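Side-chain contacts in capsular polysaccharide biosynthesis protein (Burkholderia pseudomallei, PDB 4BQN), which binds coenzyme A and is probably an acetyltransferase acting in the biosynthesis of the capsular polysaccharide: residues A[128-133]-A[287-292]; A[192-197]-A[201-206]; A[206-211]-A[225-230]. The protein carries 1 engineered substitution. All blocks are in the same frame, centred on the assembly; numbering follows the deposited sequence.

Contact 1: residues A[128-133]-A[287-292]; sequences AVVMDV and DVSAFF
Val130 meets Ser289 where the last turn of helix 123-130 comes up against helix 285-296, and the pair illustrates how a branched side chain can pack against a facing backbone with no hydrogen bond between the two segments. Val130 CG1 is anti to its own backbone N (chi1 172°), which leaves CG2 as the branch that reaches the facing backbone. Val130 CG2 lies 3.5 Å from Ser289 CA, slightly tighter than ordinary carbon-carbon contact, and 3.6 Å from Ser289 N. The same methyl touches the Ser289 side chain at CB, while Val130 CG1 passes alongside the hydroxyl, 3.9 Å from Ser289 OG. With so small a residue opposite, the two backbones come close: the CA atoms of Val130 and Ser289 are 5.8 Å apart.

One residue back on each helix the packing slackens. Val288 CG1 still reaches Val130 CG2 at 4.1 Å, but Val129 CG1 and Val288 CG1 are separated by 4.5 Å, a grazing contact. Val129 and Val288 turn to the inner side, where Phe277 and Phe280 of helix 269-281 cover them. The other side is more open. There the chain leaves its helix through Met131 and Asp132, both exposed and neither touching 287-292. Asp132 has positive phi (60°), and Val133 N returns to Ala128 O at 2.9 Å while Asp132 N returns to Val129 O at 3.1 Å. In one of its two conformers Asp132 OD1 forms a salt bridge with Lys285, near the start of the partner helix.

The packing between the two segments is apolar helix-helix packing in the helical part of the protein, at the point where helix 123-130 ends in a Schellman motif.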
loop_
_atom_site.group_PDB
_atom_site.type_symbol
_atom_site.label_atom_id
_atom_site.label_comp_id
_atom_site.label_asym_id
_atom_site.label_seq_id
_atom_site.Cartn_x
_atom_site.Cartn_y
_atom_site.Cartn_z
ATOM N N ALA A 128 -17.252 8.120 -13.981
ATOM C CA ALA A 128 -18.161 7.758 -15.067
ATOM C C ALA A 128 -19.619 7.713 -14.592
ATOM O O ALA A 128 -20.513 8.207 -15.288
ATOM C CB ALA A 128 -17.742 6.432 -15.674
ATOM N N VAL A 129 -19.855 7.138 -13.414
ATOM C CA VAL A 129 -21.203 7.096 -12.826
ATOM C C VAL A 129 -21.750 8.516 -12.642
ATOM O O VAL A 129 -22.899 8.807 -12.993
ATOM C CB VAL A 129 -21.196 6.318 -11.488
ATOM C CG1 VAL A 129 -22.491 6.518 -10.702
ATOM C CG2 VAL A 129 -20.963 4.841 -11.743
ATOM N N VAL A 130 -20.918 9.411 -12.115
ATOM C CA VAL A 130 -21.320 10.808 -11.935
ATOM C C VAL A 130 -21.669 11.474 -13.270
ATOM O O VAL A 130 -22.620 12.256 -13.330
ATOM C CB VAL A 130 -20.244 11.619 -11.165
ATOM C CG1 VAL A 130 -20.567 13.106 -11.157
ATOM C CG2 VAL A 130 -20.122 11.098 -9.742
ATOM N N MET A 131 -20.915 11.143 -14.324
ATOM C CA MET A 131 -21.026 11.677 -15.688
ATOM C C MET A 131 -22.174 11.035 -16.488
ATOM O O MET A 131 -22.361 11.346 -17.677
ATOM C CB MET A 131 -19.691 11.389 -16.403
ATOM C CG MET A 131 -19.340 12.260 -17.605
ATOM S SD MET A 131 -17.741 11.808 -18.326
ATOM C CE MET A 131 -17.658 12.950 -19.706
ATOM N N ASP A 132 -22.883 10.094 -15.856
ATOM C CA ASP A 132 -23.942 9.295 -16.488
ATOM C C ASP A 132 -23.449 8.467 -17.682
ATOM O O ASP A 132 -24.180 8.244 -18.651
ATOM C CB ASP A 132 -25.176 10.148 -16.845
ATOM C CG ASP A 132 -26.090 10.393 -15.650
ATOM O OD1 ASP A 132 -26.125 9.551 -14.722
ATOM O OD2 ASP A 132 -26.785 11.431 -15.644
ATOM N N VAL A 133 -22.203 8.002 -17.602
ATOM C CA VAL A 133 -21.671 7.081 -18.601
ATOM C C VAL A 133 -22.164 5.703 -18.190
ATOM O O VAL A 133 -21.949 5.296 -17.044
ATOM C CB VAL A 133 -20.125 7.133 -18.664
ATOM C CG1 VAL A 133 -19.575 5.993 -19.509
ATOM C CG2 VAL A 133 -19.679 8.469 -19.242
ATOM N N ASP A 287 -22.689 11.428 -2.936
ATOM C CA ASP A 287 -21.546 10.896 -2.180
ATOM C C ASP A 287 -20.518 10.285 -3.118
ATOM O O ASP A 287 -19.309 10.416 -2.889
ATOM C CB ASP A 287 -21.988 9.840 -1.163
ATOM C CG ASP A 287 -22.949 10.383 -0.131
ATOM O OD1 ASP A 287 -23.159 11.616 -0.066
ATOM O OD2 ASP A 287 -23.491 9.556 0.630
ATOM N N VAL A 288 -20.985 9.643 -4.182
ATOM C CA VAL A 288 -20.070 9.131 -5.204
ATOM C C VAL A 288 -19.332 10.312 -5.871
ATOM O O VAL A 288 -18.118 10.245 -6.116
ATOM C CB VAL A 288 -20.807 8.254 -6.233
ATOM C CG1 VAL A 288 -19.863 7.803 -7.344
ATOM C CG2 VAL A 288 -21.397 7.030 -5.546
ATOM N N SER A 289 -20.045 11.403 -6.148
ATOM C CA SER A 289 -19.409 12.600 -6.711
ATOM C C SER A 289 -18.368 13.221 -5.757
ATOM O O SER A 289 -17.273 13.611 -6.172
ATOM C CB SER A 289 -20.468 13.631 -7.087
ATOM O OG SER A 289 -19.880 14.745 -7.733
ATOM N N ALA A 290 -18.701 13.305 -4.474
ATOM C CA ALA A 290 -17.744 13.826 -3.498
ATOM C C ALA A 290 -16.482 12.964 -3.459
ATOM O O ALA A 290 -15.363 13.470 -3.378
ATOM C CB ALA A 290 -18.365 13.924 -2.118
ATOM N N PHE A 291 -16.671 11.650 -3.525
ATOM C CA PHE A 291 -15.549 10.711 -3.549
ATOM C C PHE A 291 -14.683 10.945 -4.790
ATOM O O PHE A 291 -13.451 11.085 -4.697
ATOM C CB PHE A 291 -16.069 9.261 -3.516
ATOM C CG PHE A 291 -15.022 8.229 -3.831
ATOM C CD1 PHE A 291 -13.927 8.048 -2.988
ATOM C CD2 PHE A 291 -15.137 7.412 -4.949
ATOM C CE1 PHE A 291 -12.959 7.096 -3.277
ATOM C CE2 PHE A 291 -14.172 6.454 -5.239
ATOM C CZ PHE A 291 -13.086 6.293 -4.400
ATOM N N PHE A 292 -15.323 11.008 -5.957
ATOM C CA PHE A 292 -14.563 11.188 -7.177
ATOM C C PHE A 292 -13.806 12.513 -7.145
ATOM O O PHE A 292 -12.634 12.562 -7.539
ATOM C CB PHE A 292 -15.449 11.139 -8.417
ATOM C CG PHE A 292 -14.676 11.321 -9.689
ATOM C CD1 PHE A 292 -13.795 10.335 -10.117
ATOM C CD2 PHE A 292 -14.792 12.488 -10.434
ATOM C CE1 PHE A 292 -13.045 10.500 -11.272
ATOM C CE2 PHE A 292 -14.053 12.657 -11.596
ATOM C CZ PHE A 292 -13.182 11.655 -12.022
#

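Contact 2: residues A[192-197]-A[201-206]; sequences QKRLFY and HPTAAL
Thr203 places its OG1 between its own backbone N and carbonyl carbon (chi1 63°), which directs the hydroxyl at Arg194 O and leaves CG2 for the ring of Tyr197, itself swung beside its backbone N by a chi1 of -72°. The motif is a short antiparallel beta bridge, Phe196 with Pro202 as a non-hydrogen-bonded pair, followed at once by the N-cap position of helix 204-217 at Thr203.

Three bonds close it. Thr203 OG1 donates to Arg194 O at 2.8 Å, in the carbonyl plane and on a lone pair. Thr203 N gives a nearly straight bond to Leu195 O at 2.9 Å, although it stands above that carbonyl plane. Tyr197 N reaches His201 O at 2.9 Å, almost in line with the C=O bond.

Apolar groups fill the other side. Leu206 CD2 presses obliquely on the Phe196 ring, 3.3 Å from Phe196 CE1, and Pro202 CG touches Phe196 CE2; Trp100 also meets this ring. Asp232 accepts a hydrogen bond from Tyr197 OH, fixing the far end of the tyrosine.

The bridge borders the coenzyme A pocket, for His201 touches the ligand and Cys14. Two residues on, the Thr203 methyl lies over one face of the tyrosine ring in a CH-pi contact, CG2 lying 3.5 Å from the Tyr197 ring centroid and 3° off its normal.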
loop_
_atom_site.group_PDB
_atom_site.type_symbol
_atom_site.label_atom_id
_atom_site.label_comp_id
_atom_site.label_asym_id
_atom_site.label_seq_id
_atom_site.Cartn_x
_atom_site.Cartn_y
_atom_site.Cartn_z
ATOM N N GLN A 192 9.813 -2.708 -14.728
ATOM C CA GLN A 192 10.510 -3.950 -15.038
ATOM C C GLN A 192 10.016 -5.124 -14.207
ATOM O O GLN A 192 10.031 -6.269 -14.672
ATOM C CB GLN A 192 12.014 -3.783 -14.812
ATOM C CG GLN A 192 12.712 -2.908 -15.848
ATOM C CD GLN A 192 12.444 -1.428 -15.646
ATOM O OE1 GLN A 192 12.324 -0.960 -14.517
ATOM N NE2 GLN A 192 12.338 -0.689 -16.741
ATOM N N LYS A 193 9.588 -4.828 -12.979
ATOM C CA LYS A 193 9.181 -5.836 -11.998
ATOM C C LYS A 193 7.888 -5.370 -11.361
ATOM O O LYS A 193 7.749 -4.197 -11.040
ATOM C CB LYS A 193 10.234 -5.963 -10.888
ATOM C CG LYS A 193 11.559 -6.540 -11.330
ATOM C CD LYS A 193 12.625 -6.294 -10.273
ATOM C CE LYS A 193 13.990 -6.136 -10.923
ATOM N NZ LYS A 193 14.075 -4.935 -11.805
ATOM N N ARG A 194 6.956 -6.289 -11.147
ATOM C CA ARG A 194 5.702 -5.920 -10.495
ATOM C C ARG A 194 5.957 -5.765 -9.002
ATOM O O ARG A 194 6.201 -6.740 -8.309
ATOM C CB ARG A 194 4.638 -6.987 -10.744
ATOM C CG ARG A 194 3.257 -6.592 -10.256
ATOM C CD ARG A 194 2.281 -7.755 -10.290
ATOM N NE ARG A 194 2.134 -8.395 -11.606
ATOM C CZ ARG A 194 1.212 -8.071 -12.517
ATOM N NH1 ARG A 194 0.384 -7.063 -12.304
ATOM N NH2 ARG A 194 1.122 -8.748 -13.654
ATOM N N LEU A 195 5.897 -4.527 -8.517
ATOM C CA LEU A 195 6.272 -4.231 -7.135
ATOM C C LEU A 195 5.083 -4.088 -6.181
ATOM O O LEU A 195 5.259 -4.128 -4.964
ATOM C CB LEU A 195 7.123 -2.961 -7.079
ATOM C CG LEU A 195 8.484 -3.030 -7.796
ATOM C CD1 LEU A 195 9.218 -1.705 -7.632
ATOM C CD2 LEU A 195 9.322 -4.206 -7.296
ATOM N N PHE A 196 3.887 -3.929 -6.740
ATOM C CA PHE A 196 2.648 -3.771 -5.962
ATOM C C PHE A 196 1.548 -4.587 -6.609
ATOM O O PHE A 196 1.385 -4.516 -7.832
ATOM C CB PHE A 196 2.186 -2.314 -5.889
ATOM C CG PHE A 196 3.047 -1.440 -5.013
ATOM C CD1 PHE A 196 4.252 -0.911 -5.470
ATOM C CD2 PHE A 196 2.634 -1.124 -3.722
ATOM C CE1 PHE A 196 5.028 -0.089 -4.659
ATOM C CE2 PHE A 196 3.408 -0.289 -2.907
ATOM C CZ PHE A 196 4.610 0.210 -3.375
ATOM N N TYR A 197 0.775 -5.308 -5.787
ATOM C CA TYR A 197 -0.466 -5.961 -6.224
ATOM C C TYR A 197 -1.677 -5.006 -6.148
ATOM O O TYR A 197 -2.640 -5.131 -6.925
ATOM C CB TYR A 197 -0.750 -7.156 -5.325
ATOM C CG TYR A 197 0.164 -8.331 -5.527
ATOM C CD1 TYR A 197 0.352 -8.894 -6.791
ATOM C CD2 TYR A 197 0.811 -8.917 -4.433
ATOM C CE1 TYR A 197 1.178 -9.995 -6.971
ATOM C CE2 TYR A 197 1.637 -10.033 -4.601
ATOM C CZ TYR A 197 1.817 -10.573 -5.873
ATOM O OH TYR A 197 2.623 -11.670 -6.080
ATOM N N HIS A 201 -0.350 -2.729 -1.247
ATOM C CA HIS A 201 0.101 -4.097 -0.995
ATOM C C HIS A 201 1.313 -4.447 -1.852
ATOM O O HIS A 201 1.172 -4.931 -2.975
ATOM C CB HIS A 201 -1.010 -5.118 -1.265
ATOM C CG HIS A 201 -2.103 -5.130 -0.240
ATOM N ND1 HIS A 201 -3.190 -5.966 -0.355
ATOM C CD2 HIS A 201 -2.300 -4.410 0.895
ATOM C CE1 HIS A 201 -3.995 -5.787 0.677
ATOM N NE2 HIS A 201 -3.477 -4.855 1.456
ATOM N N PRO A 202 2.518 -4.197 -1.326
ATOM C CA PRO A 202 3.759 -4.628 -1.989
ATOM C C PRO A 202 3.772 -6.115 -2.303
ATOM O O PRO A 202 3.261 -6.928 -1.519
ATOM C CB PRO A 202 4.835 -4.294 -0.945
ATOM C CG PRO A 202 4.255 -3.122 -0.219
ATOM C CD PRO A 202 2.780 -3.385 -0.124
ATOM N N THR A 203 4.371 -6.460 -3.432
ATOM C CA THR A 203 4.639 -7.847 -3.768
ATOM C C THR A 203 5.858 -8.335 -2.978
ATOM O O THR A 203 6.590 -7.554 -2.361
ATOM C CB THR A 203 4.961 -8.013 -5.259
ATOM O OG1 THR A 203 6.166 -7.293 -5.548
ATOM C CG2 THR A 203 3.813 -7.489 -6.152
ATOM N N ALA A 204 6.102 -9.640 -3.035
ATOM C CA ALA A 204 7.270 -10.242 -2.394
ATOM C C ALA A 204 8.577 -9.513 -2.667
ATOM O O ALA A 204 9.377 -9.309 -1.750
ATOM C CB ALA A 204 7.416 -11.691 -2.818
ATOM N N ALA A 205 8.814 -9.165 -3.930
ATOM C CA ALA A 205 10.088 -8.536 -4.298
ATOM C C ALA A 205 10.273 -7.230 -3.524
ATOM O O ALA A 205 11.364 -6.931 -3.020
ATOM C CB ALA A 205 10.129 -8.277 -5.794
ATOM N N LEU A 206 9.214 -6.437 -3.424
ATOM C CA LEU A 206 9.300 -5.180 -2.688
ATOM C C LEU A 206 9.401 -5.397 -1.166
ATOM O O LEU A 206 10.153 -4.683 -0.492
ATOM C CB LEU A 206 8.166 -4.223 -3.056
ATOM C CG LEU A 206 8.300 -2.819 -2.443
ATOM C CD1 LEU A 206 9.628 -2.169 -2.818
ATOM C CD2 LEU A 206 7.125 -1.960 -2.863
#

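Contact 3: residues A[206-211]-A[225-230]; sequences LMREIA and ISFDQN
An amide oxygen resting on the flat of a guanidinium, with no hydrogen bond between them, sets the contact of Arg208 with Gln229 apart. Gln229 OE1 lies over the centre of the group, 3.3 Å from Arg208 CZ, and the two planes are turned 48° against each other. With the oxygen over the face, the N-H groups at the rim can be used by other partners. Arg208 NH1 uses two waters: one, in the guanidinium plane, passes the link on to Asp228 O, and the other water donates to Gln229 O, its oxygen 2.6 Å from that atom. The amide is steadied from its other end, where Gln229 NE2 donates to Phe227 O at 3.1 Å.

Phe227 and the aliphatic stem of Arg208 run antiparallel alongside one another. With CG beside the backbone N (chi1 -58°), the phenylalanine ring reaches in toward the helix: CD2 is 3.9 Å from Arg208 CB, CE2 comes within 3.3 Å of Arg208 O, and CZ reaches Ala211 CB at 3.4 Å.

Asp228 OD1 shapes the loop by accepting from Asn230 N in an Asx turn. The loop 225-230 lies against helix 204-217, and Met22 of helix 15-24 touches both Phe227 and Ala211, so that loop and two helices meet there.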
loop_
_atom_site.group_PDB
_atom_site.type_symbol
_atom_site.label_atom_id
_atom_site.label_comp_id
_atom_site.label_asym_id
_atom_site.label_seq_id
_atom_site.Cartn_x
_atom_site.Cartn_y
_atom_site.Cartn_z
ATOM N N LEU A 206 9.214 -6.437 -3.424
ATOM C CA LEU A 206 9.300 -5.180 -2.688
ATOM C C LEU A 206 9.401 -5.397 -1.166
ATOM O O LEU A 206 10.153 -4.683 -0.492
ATOM C CB LEU A 206 8.166 -4.223 -3.056
ATOM C CG LEU A 206 8.300 -2.819 -2.443
ATOM C CD1 LEU A 206 9.628 -2.169 -2.818
ATOM C CD2 LEU A 206 7.125 -1.960 -2.863
ATOM N N MET A 207 8.669 -6.379 -0.632
ATOM C CA MET A 207 8.801 -6.702 0.781
ATOM C C MET A 207 10.220 -7.148 1.121
ATOM O O MET A 207 10.737 -6.780 2.180
ATOM C CB MET A 207 7.789 -7.784 1.190
ATOM C CG MET A 207 6.335 -7.301 1.217
ATOM S SD MET A 207 6.014 -5.813 2.187
ATOM C CE MET A 207 6.677 -6.299 3.784
ATOM N N ARG A 208 10.842 -7.953 0.255
ATOM C CA ARG A 208 12.239 -8.337 0.481
ATOM C C ARG A 208 13.127 -7.103 0.490
ATOM O O ARG A 208 14.033 -6.983 1.321
ATOM C CB ARG A 208 12.727 -9.321 -0.565
ATOM C CG ARG A 208 12.098 -10.698 -0.437
ATOM C CD ARG A 208 12.834 -11.704 -1.300
ATOM N NE ARG A 208 12.790 -11.402 -2.728
ATOM C CZ ARG A 208 11.872 -11.866 -3.579
ATOM N NH1 ARG A 208 10.852 -12.613 -3.147
ATOM N NH2 ARG A 208 11.948 -11.552 -4.869
ATOM N N GLU A 209 12.890 -6.187 -0.447
ATOM C CA GLU A 209 13.746 -5.010 -0.548
ATOM C C GLU A 209 13.669 -4.146 0.714
ATOM O O GLU A 209 14.706 -3.741 1.258
ATOM C CB GLU A 209 13.430 -4.175 -1.799
ATOM C CG GLU A 209 14.583 -3.263 -2.187
ATOM C CD GLU A 209 15.823 -4.030 -2.629
ATOM O OE1 GLU A 209 15.692 -5.124 -3.231
ATOM O OE2 GLU A 209 16.947 -3.553 -2.365
ATOM N N ILE A 210 12.457 -3.866 1.197
ATOM C CA ILE A 210 12.322 -3.035 2.402
ATOM C C ILE A 210 12.888 -3.751 3.632
ATOM O O ILE A 210 13.540 -3.120 4.467
ATOM C CB ILE A 210 10.870 -2.515 2.619
ATOM C CG1 ILE A 210 10.803 -1.443 3.701
ATOM C CG2 ILE A 210 9.906 -3.635 2.938
ATOM C CD1 ILE A 210 11.490 -0.169 3.315
ATOM N N ALA A 211 12.671 -5.065 3.734
ATOM C CA ALA A 211 13.258 -5.842 4.833
ATOM C C ALA A 211 14.794 -5.751 4.786
ATOM O O ALA A 211 15.443 -5.604 5.821
ATOM C CB ALA A 211 12.802 -7.287 4.768
ATOM N N ILE A 225 22.060 -10.797 4.323
ATOM C CA ILE A 225 20.642 -10.650 4.023
ATOM C C ILE A 225 20.159 -11.706 3.032
ATOM O O ILE A 225 20.614 -11.752 1.890
ATOM C CB ILE A 225 20.349 -9.232 3.500
ATOM C CG1 ILE A 225 20.850 -8.177 4.501
ATOM C CG2 ILE A 225 18.859 -9.065 3.208
ATOM C CD1 ILE A 225 20.870 -6.769 3.941
ATOM N N SER A 226 19.229 -12.545 3.484
ATOM C CA SER A 226 18.621 -13.561 2.632
ATOM C C SER A 226 17.242 -13.865 3.180
ATOM O O SER A 226 17.047 -13.904 4.381
ATOM C CB SER A 226 19.473 -14.835 2.560
ATOM O OG SER A 226 19.498 -15.508 3.799
ATOM N N PHE A 227 16.281 -14.053 2.289
ATOM C CA PHE A 227 14.902 -14.283 2.702
ATOM C C PHE A 227 14.326 -15.535 2.068
ATOM O O PHE A 227 14.847 -16.043 1.072
ATOM C CB PHE A 227 14.023 -13.069 2.348
ATOM C CG PHE A 227 14.492 -11.783 2.970
ATOM C CD1 PHE A 227 14.418 -11.584 4.347
ATOM C CD2 PHE A 227 15.050 -10.784 2.181
ATOM C CE1 PHE A 227 14.880 -10.407 4.929
ATOM C CE2 PHE A 227 15.490 -9.588 2.750
ATOM C CZ PHE A 227 15.411 -9.400 4.126
ATOM N N ASP A 228 13.214 -16.000 2.638
ATOM C CA ASP A 228 12.439 -17.080 2.046
ATOM C C ASP A 228 11.775 -16.520 0.790
ATOM O O ASP A 228 10.893 -15.674 0.881
ATOM C CB ASP A 228 11.377 -17.566 3.045
ATOM C CG ASP A 228 10.499 -18.687 2.503
ATOM O OD1 ASP A 228 10.536 -18.995 1.291
ATOM O OD2 ASP A 228 9.745 -19.263 3.317
ATOM N N GLN A 229 12.217 -16.981 -0.379
ATOM C CA GLN A 229 11.715 -16.500 -1.672
ATOM C C GLN A 229 10.260 -16.881 -1.942
ATOM O O GLN A 229 9.649 -16.357 -2.872
ATOM C CB GLN A 229 12.591 -17.020 -2.825
ATOM C CG GLN A 229 14.061 -16.652 -2.707
ATOM C CD GLN A 229 14.283 -15.154 -2.750
ATOM O OE1 GLN A 229 13.909 -14.482 -3.720
ATOM N NE2 GLN A 229 14.902 -14.619 -1.701
ATOM N N ASN A 230 9.713 -17.799 -1.153
ATOM C CA ASN A 230 8.319 -18.211 -1.335
ATOM C C ASN A 230 7.307 -17.346 -0.598
ATOM O O ASN A 230 6.107 -17.436 -0.853
ATOM C CB ASN A 230 8.132 -19.678 -0.943
ATOM C CG ASN A 230 8.973 -20.620 -1.778
ATOM O OD1 ASN A 230 8.987 -20.537 -3.008
ATOM N ND2 ASN A 230 9.681 -21.525 -1.111
HETATM O O HOH W 1 9.865 -13.506 -0.634
HETATM O O HOH W 2 9.363 -14.515 -4.701
#

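Overall arrangement
Followed from the N terminus, the chain first builds the four-stranded parallel sheet and its helices, and only then reaches helix 123-130, whose end opens contact 1; this closes only after more than 150 residues, at helix 285-296. Within that long span lie both other contacts. Contact 2 closes first, as a short link between 192-197 and the start of helix 204-217. Contact 3 then follows in series, bringing the loop 225-230 back to the same helix. The two share Leu206, and they touch where Pro202 CB meets Met207 SD at 3.7 Å. Contact 1 joins helices on the opposite side of the chain's centre from contact 3, whereas contact 2 lies nearer the middle, beside the coenzyme.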